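Local coordinates for protein acetyltransferase, GNAT family (Bacillus anthracis str. Sterne, PDB 3FBU) that binds coenzyme A and, as a member of the GNAT family, probably transfers an acetyl group from acetyl-CoA to an acceptor substrate, at residues 118-124 with 159-165; 70-74 with 86-91. One frame throughout, in Å; residues are numbered along the deposited sequence.

Interaction 1 (118-124 with 159-165)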
# COMPACT_ATOMS: atom_id res chain seq x y z
N HIS A 118 6.65 -11.81 -29.30
CA HIS A 118 7.60 -12.72 -28.66
C HIS A 118 7.79 -12.47 -27.17
O HIS A 118 7.99 -13.43 -26.37
CB HIS A 118 8.96 -12.60 -29.34
CG HIS A 118 10.05 -13.31 -28.61
ND1 HIS A 118 10.03 -14.68 -28.40
CD2 HIS A 118 11.16 -12.85 -27.98
CE1 HIS A 118 11.10 -15.03 -27.70
NE2 HIS A 118 11.80 -13.94 -27.43
N ARG A 119 7.75 -11.21 -26.80
CA ARG A 119 8.12 -10.82 -25.44
C ARG A 119 7.49 -9.51 -25.00
O ARG A 119 7.32 -8.68 -25.78
CB ARG A 119 9.64 -10.72 -25.34
CG ARG A 119 10.25 -10.48 -23.93
CD ARG A 119 11.77 -10.66 -24.01
NE ARG A 119 12.53 -10.29 -22.84
CZ ARG A 119 13.23 -9.18 -22.70
NH1 ARG A 119 13.83 -8.95 -21.59
NH2 ARG A 119 13.33 -8.31 -23.66
N ILE A 120 7.15 -9.37 -23.73
CA ILE A 120 6.58 -8.13 -23.21
C ILE A 120 7.34 -7.79 -21.91
O ILE A 120 7.61 -8.68 -21.08
CB ILE A 120 5.06 -8.20 -22.98
CG1 ILE A 120 4.31 -8.47 -24.32
CG2 ILE A 120 4.54 -6.93 -22.33
CD1 ILE A 120 2.81 -8.90 -24.13
N ILE A 121 7.73 -6.53 -21.77
CA ILE A 121 8.52 -6.09 -20.63
C ILE A 121 7.79 -4.96 -19.92
O ILE A 121 6.89 -4.32 -20.49
CB ILE A 121 9.95 -5.63 -21.08
CG1 ILE A 121 9.93 -4.29 -21.87
CG2 ILE A 121 10.67 -6.77 -21.88
CD1 ILE A 121 10.07 -3.01 -20.97
N ALA A 122 8.23 -4.71 -18.70
CA ALA A 122 7.73 -3.61 -17.89
C ALA A 122 8.84 -3.18 -16.92
O ALA A 122 9.72 -3.98 -16.55
CB ALA A 122 6.45 -3.98 -17.12
N THR A 123 8.79 -1.92 -16.50
CA THR A 123 9.75 -1.41 -15.54
C THR A 123 9.03 -0.63 -14.45
O THR A 123 7.91 -0.14 -14.66
CB THR A 123 10.78 -0.44 -16.17
OG1 THR A 123 10.12 0.69 -16.72
CG2 THR A 123 11.56 -1.14 -17.26
N CYS A 124 9.67 -0.57 -13.30
CA CYS A 124 9.20 0.34 -12.26
C CYS A 124 10.26 0.56 -11.19
O CYS A 124 11.26 -0.14 -11.12
CB CYS A 124 7.93 -0.17 -11.61
SG CYS A 124 8.19 -1.57 -10.57
N GLU A 159 15.59 1.04 -11.02
CA GLU A 159 14.52 0.48 -11.81
C GLU A 159 14.56 -1.03 -11.68
O GLU A 159 15.63 -1.61 -11.84
CB GLU A 159 14.72 0.91 -13.26
CG GLU A 159 13.71 0.51 -14.23
CD GLU A 159 14.04 1.05 -15.62
OE1 GLU A 159 15.09 1.71 -15.78
OE2 GLU A 159 13.22 0.87 -16.54
N TYR A 160 13.41 -1.65 -11.44
CA TYR A 160 13.25 -3.09 -11.69
C TYR A 160 12.78 -3.30 -13.10
O TYR A 160 11.96 -2.53 -13.60
CB TYR A 160 12.17 -3.68 -10.79
CG TYR A 160 12.51 -3.91 -9.33
CD1 TYR A 160 13.78 -4.22 -8.91
CD2 TYR A 160 11.49 -3.90 -8.38
CE1 TYR A 160 14.06 -4.46 -7.56
CE2 TYR A 160 11.74 -4.16 -7.07
CZ TYR A 160 13.02 -4.43 -6.65
OH TYR A 160 13.25 -4.68 -5.32
N TYR A 161 13.26 -4.37 -13.72
CA TYR A 161 12.87 -4.74 -15.06
C TYR A 161 12.28 -6.15 -15.03
O TYR A 161 12.93 -7.10 -14.59
CB TYR A 161 14.13 -4.72 -15.90
CG TYR A 161 13.98 -4.84 -17.36
CD1 TYR A 161 14.21 -3.75 -18.20
CD2 TYR A 161 13.65 -6.08 -17.96
CE1 TYR A 161 14.13 -3.90 -19.57
CE2 TYR A 161 13.56 -6.22 -19.31
CZ TYR A 161 13.81 -5.12 -20.11
OH TYR A 161 13.71 -5.32 -21.48
N TYR A 162 11.05 -6.25 -15.50
CA TYR A 162 10.32 -7.50 -15.58
C TYR A 162 10.04 -7.88 -17.02
O TYR A 162 9.93 -7.01 -17.90
CB TYR A 162 8.98 -7.36 -14.85
CG TYR A 162 9.05 -7.48 -13.36
CD1 TYR A 162 9.56 -6.44 -12.59
CD2 TYR A 162 8.67 -8.66 -12.70
CE1 TYR A 162 9.63 -6.55 -11.24
CE2 TYR A 162 8.74 -8.76 -11.33
CZ TYR A 162 9.23 -7.70 -10.61
OH TYR A 162 9.34 -7.73 -9.23
N ALA A 163 9.90 -9.19 -17.29
CA ALA A 163 9.62 -9.66 -18.63
C ALA A 163 8.79 -10.94 -18.60
O ALA A 163 8.84 -11.73 -17.64
CB ALA A 163 10.92 -9.92 -19.41
N ILE A 164 8.05 -11.12 -19.69
CA ILE A 164 7.35 -12.39 -19.94
C ILE A 164 7.49 -12.77 -21.39
O ILE A 164 7.44 -11.91 -22.29
CB ILE A 164 5.90 -12.33 -19.45
CG1 ILE A 164 5.23 -13.71 -19.51
CG2 ILE A 164 5.07 -11.26 -20.26
CD1 ILE A 164 3.83 -13.74 -18.80
N LEU A 165 7.67 -14.07 -21.62
CA LEU A 165 7.85 -14.63 -22.95
C LEU A 165 6.59 -15.34 -23.46
O LEU A 165 5.76 -15.78 -22.67
CB LEU A 165 9.01 -15.60 -22.92
CG LEU A 165 10.42 -15.00 -22.81
CD1 LEU A 165 11.42 -16.04 -22.36
CD2 LEU A 165 10.83 -14.38 -24.15
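In the C-terminal half of the GNAT sheet, strand 119-124 pairs antiparallel with strand 155-165, the chain having run between them through helix 129-137 and strand 141-152. Ile120 with Ile164, Ala122 with Tyr162 and Cys124 with Tyr160 are the hydrogen-bonded pairs, each closed by two N-H to O=C bonds, such as that from Tyr162 N to Ala122 O at 2.8 Å. Between these pairs the CA hydrogens also turn to carbonyls, as from Ile121 CA to Tyr162 O at 3.2 Å.

The face bearing Arg119, Ile121, Thr123, Tyr161, Ala163 and Leu165 carries the mixed chemistry. Arg119 has CG anti to its backbone N (chi1 -173°) and stays extended to NE, which carries the guanidinium past Ala163 CB to the Tyr161 ring. Arg119 NH1 reaches the edge of that ring, 3.6 Å from Tyr161 CE2, the two planes only 24° apart, while Ile121 CG2 sits over one guanidinium face, toward the rim. The same Ile121 CG2 methyl lies 3.4 Å from Tyr161 OH. Leu165 and His118 lie side by side, Leu165 CD2 3.4 Å from His118 NE2, while ND1 of the same ring bonds to Glu166. On the other face Ile120 CB meets Ile164 CG2 at 4.1 Å, both residues packing on Leu108 and Phe112 of helix 99-114, and Cys124 borders the coenzyme A pocket.

Because Arg119 NH1 also forms a salt bridge with Glu143, this one side chain links its own strand to strands 155-165 and 141-152, and the carboxylate probably offsets its charge.

Interaction 2 (70-74 with 86-91). With COA (coenzyme A), chain C.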
# COMPACT_ATOMS: atom_id res chain seq x y z
N VAL A 70 -11.79 3.64 -15.38
CA VAL A 70 -11.10 3.52 -14.12
C VAL A 70 -9.58 3.64 -14.27
O VAL A 70 -8.87 3.71 -13.28
CB VAL A 70 -11.48 2.19 -13.43
CG1 VAL A 70 -13.00 2.20 -13.13
CG2 VAL A 70 -11.09 0.95 -14.26
N GLY A 71 -9.09 3.65 -15.50
CA GLY A 71 -7.65 3.80 -15.71
C GLY A 71 -7.29 3.56 -17.15
O GLY A 71 -8.15 3.50 -18.03
N HIS A 72 -5.99 3.49 -17.42
CA HIS A 72 -5.54 3.10 -18.73
C HIS A 72 -4.32 2.16 -18.68
O HIS A 72 -3.55 2.11 -17.71
CB HIS A 72 -5.29 4.33 -19.63
CG HIS A 72 -4.09 5.17 -19.25
ND1 HIS A 72 -4.19 6.29 -18.45
CD2 HIS A 72 -2.78 5.07 -19.59
CE1 HIS A 72 -3.00 6.83 -18.30
NE2 HIS A 72 -2.12 6.11 -18.97
N ILE A 73 -4.24 1.35 -19.73
CA ILE A 73 -3.11 0.47 -19.99
C ILE A 73 -2.19 1.13 -21.01
O ILE A 73 -2.64 1.64 -22.07
CB ILE A 73 -3.59 -0.91 -20.52
CG1 ILE A 73 -4.24 -1.74 -19.39
CG2 ILE A 73 -2.44 -1.66 -21.21
CD1 ILE A 73 -3.29 -2.27 -18.31
N VAL A 74 -0.90 1.10 -20.69
CA VAL A 74 0.17 1.51 -21.59
C VAL A 74 0.62 0.25 -22.33
O VAL A 74 0.93 -0.76 -21.71
CB VAL A 74 1.33 2.13 -20.81
CG1 VAL A 74 2.37 2.70 -21.75
CG2 VAL A 74 0.85 3.24 -19.84
N ILE A 86 4.63 -2.77 -21.44
CA ILE A 86 3.31 -2.62 -20.81
C ILE A 86 3.46 -1.82 -19.51
O ILE A 86 4.49 -1.88 -18.83
CB ILE A 86 2.62 -4.02 -20.56
CG1 ILE A 86 1.11 -3.90 -20.20
CG2 ILE A 86 3.40 -4.81 -19.49
CD1 ILE A 86 0.36 -5.28 -20.25
N GLY A 87 2.38 -1.11 -19.17
CA GLY A 87 2.27 -0.32 -17.98
C GLY A 87 0.82 -0.01 -17.71
O GLY A 87 -0.07 -0.46 -18.45
N TRP A 88 0.57 0.82 -16.70
CA TRP A 88 -0.78 0.99 -16.18
C TRP A 88 -0.82 2.21 -15.29
O TRP A 88 0.10 2.44 -14.54
CB TRP A 88 -1.18 -0.25 -15.36
CG TRP A 88 -0.02 -0.93 -14.70
CD1 TRP A 88 0.66 -0.52 -13.59
CD2 TRP A 88 0.61 -2.12 -15.14
NE1 TRP A 88 1.68 -1.41 -13.30
CE2 TRP A 88 1.67 -2.40 -14.24
CE3 TRP A 88 0.39 -2.98 -16.22
CZ2 TRP A 88 2.51 -3.49 -14.41
CZ3 TRP A 88 1.22 -4.06 -16.37
CH2 TRP A 88 2.25 -4.31 -15.47
N VAL A 89 -1.91 2.99 -15.38
CA VAL A 89 -2.17 4.11 -14.48
C VAL A 89 -3.68 4.10 -14.20
O VAL A 89 -4.48 4.14 -15.15
CB VAL A 89 -1.78 5.47 -15.10
CG1 VAL A 89 -1.98 6.61 -14.07
CG2 VAL A 89 -0.30 5.44 -15.71
N PHE A 90 -4.04 4.04 -12.92
CA PHE A 90 -5.42 3.84 -12.51
C PHE A 90 -5.85 4.91 -11.52
O PHE A 90 -5.02 5.60 -10.91
CB PHE A 90 -5.63 2.43 -11.92
CG PHE A 90 -5.85 1.38 -12.97
CD1 PHE A 90 -4.82 1.00 -13.81
CD2 PHE A 90 -7.07 0.78 -13.12
CE1 PHE A 90 -5.02 0.08 -14.77
CE2 PHE A 90 -7.27 -0.16 -14.08
CZ PHE A 90 -6.24 -0.52 -14.91
N ASN A 91 -7.16 5.07 -11.43
CA ASN A 91 -7.82 5.98 -10.53
C ASN A 91 -7.83 5.36 -9.14
O ASN A 91 -8.34 4.24 -8.97
CB ASN A 91 -9.26 6.22 -11.02
CG ASN A 91 -10.01 7.27 -10.22
OD1 ASN A 91 -9.88 7.36 -9.00
ND2 ASN A 91 -10.82 8.07 -10.92
N1A COA C . 2.26 -2.47 -0.28
C2A COA C . 2.26 -3.78 -0.68
N3A COA C . 1.34 -4.22 -1.59
C4A COA C . 0.43 -3.35 -2.09
C5A COA C . 0.41 -2.02 -1.70
C6A COA C . 1.36 -1.56 -0.78
N6A COA C . 1.40 -0.29 -0.40
N7A COA C . -0.59 -1.41 -2.35
C8A COA C . -1.22 -2.31 -3.14
N9A COA C . -0.59 -3.52 -2.97
C1B COA C . -0.80 -4.77 -3.71
C2B COA C . -2.24 -5.29 -3.63
O2B COA C . -2.48 -6.03 -2.44
C3B COA C . -2.28 -6.14 -4.88
O3B COA C . -1.69 -7.41 -4.65
P3B COA C . -2.54 -8.72 -4.19
O7A COA C . -1.71 -9.95 -4.34
O8A COA C . -2.97 -8.50 -2.77
O9A COA C . -3.74 -8.79 -5.11
C4B COA C . -1.41 -5.35 -5.88
O4B COA C . -0.54 -4.58 -5.10
C5B COA C . -2.21 -4.42 -6.77
O5B COA C . -2.95 -5.24 -7.66
P1A COA C . -4.24 -4.66 -8.41
O1A COA C . -5.40 -4.58 -7.43
O2A COA C . -4.54 -5.50 -9.59
O3A COA C . -3.72 -3.22 -8.88
P2A COA C . -4.57 -1.84 -8.87
O4A COA C . -5.85 -2.05 -9.64
O5A COA C . -4.72 -1.37 -7.42
O6A COA C . -3.55 -0.87 -9.67
CBP COA C . -1.53 0.36 -10.04
CCP COA C . -2.14 -0.93 -9.48
CDP COA C . -2.05 0.47 -11.48
CEP COA C . -0.02 0.14 -9.94
CAP COA C . -1.99 1.57 -9.18
OAP COA C . -1.45 1.50 -7.87
C9P COA C . -1.55 2.88 -9.74
O9P COA C . -2.24 3.44 -10.80
N8P COA C . -0.44 3.47 -9.29
C7P COA C . -0.07 4.83 -9.69
C6P COA C . 0.49 4.91 -11.10
C5P COA C . 1.77 4.09 -11.24
O5P COA C . 2.74 4.22 -10.47
N4P COA C . 1.79 3.26 -12.27
C3P COA C . 2.89 2.31 -12.47
C2P COA C . 4.12 2.90 -13.13
S1P COA C . 5.33 1.61 -13.51
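The Phe90 ring takes Gly71 CA over one face, a CH-pi contact with the carbon 4.1 Å from the ring centroid and 15° off the normal. His72 N lies over the same face; the CDP methyl of coenzyme A comes obliquely from the other side of the ring. Val70 CG2 approaches Phe90 CE2 at 4.0 Å. A glycine at position 71 lets the two backbones close to 3.9 Å between Gly71 CA and Phe90 CA. The Trp88 indole receives Ile73 CD1 at its edge, near the ring plane. A displaced chi1 of 30° sets this indole beside the CDP and CEP methyls of the cofactor, Trp88 CD1 3.6 Å from CDP, and its NE1 bonds to Ser131. The His72 imidazole lies alongside Val89, His72 CE1 3.7 Å from Val89 CB, and its ND1 is hydrogen-bonded to Tyr24.

These strands form the antiparallel hairpin 68-79/83-90 in the middle of the GNAT sheet. His72 and Val89 exchange two nearly straight backbone bonds, and Asn91 N extends the pairing to Val70 O. At Val74 and Gly87 the bonds keep their length but bend: Val74 N reaches Gly87 O from 61° above the carbonyl plane.

Past Gly87 the edge of strand 83-90 turned from its hairpin partner receives the pantetheine arm, much as another strand would be received. Phe90 N donates to O9P at 2.8 Å, and Trp88 O accepts from N4P at 2.9 Å. The two amides of the cofactor are thus gripped by the backbone on either side of Val89, while Ala104 and Ala100 of helix 99-114 touch Trp88 and Phe90.

Overall arrangement
Both contacts are antiparallel strand pairs in one sheet, joined where strands 83-90 and 119-124 run parallel: Ile86 N lies 2.9 Å from Ile121 O, a probable hydrogen bond. Interaction 2 is buried near the centre of the chain, whereas interaction 1, farther out, is only partly buried. The pair 70-74 with 86-91 relies on aromatic and aliphatic packing and lends backbone groups to pantetheine, while 118-124 with 159-165 has one face where Arg119, Thr123 and Tyr161 mix with aliphatic side chains. Helix 99-114 packs against residues of both. Coenzyme A also touches both, lying where strands 83-90 and 119-124 diverge, the splay familiar from GNAT enzymes.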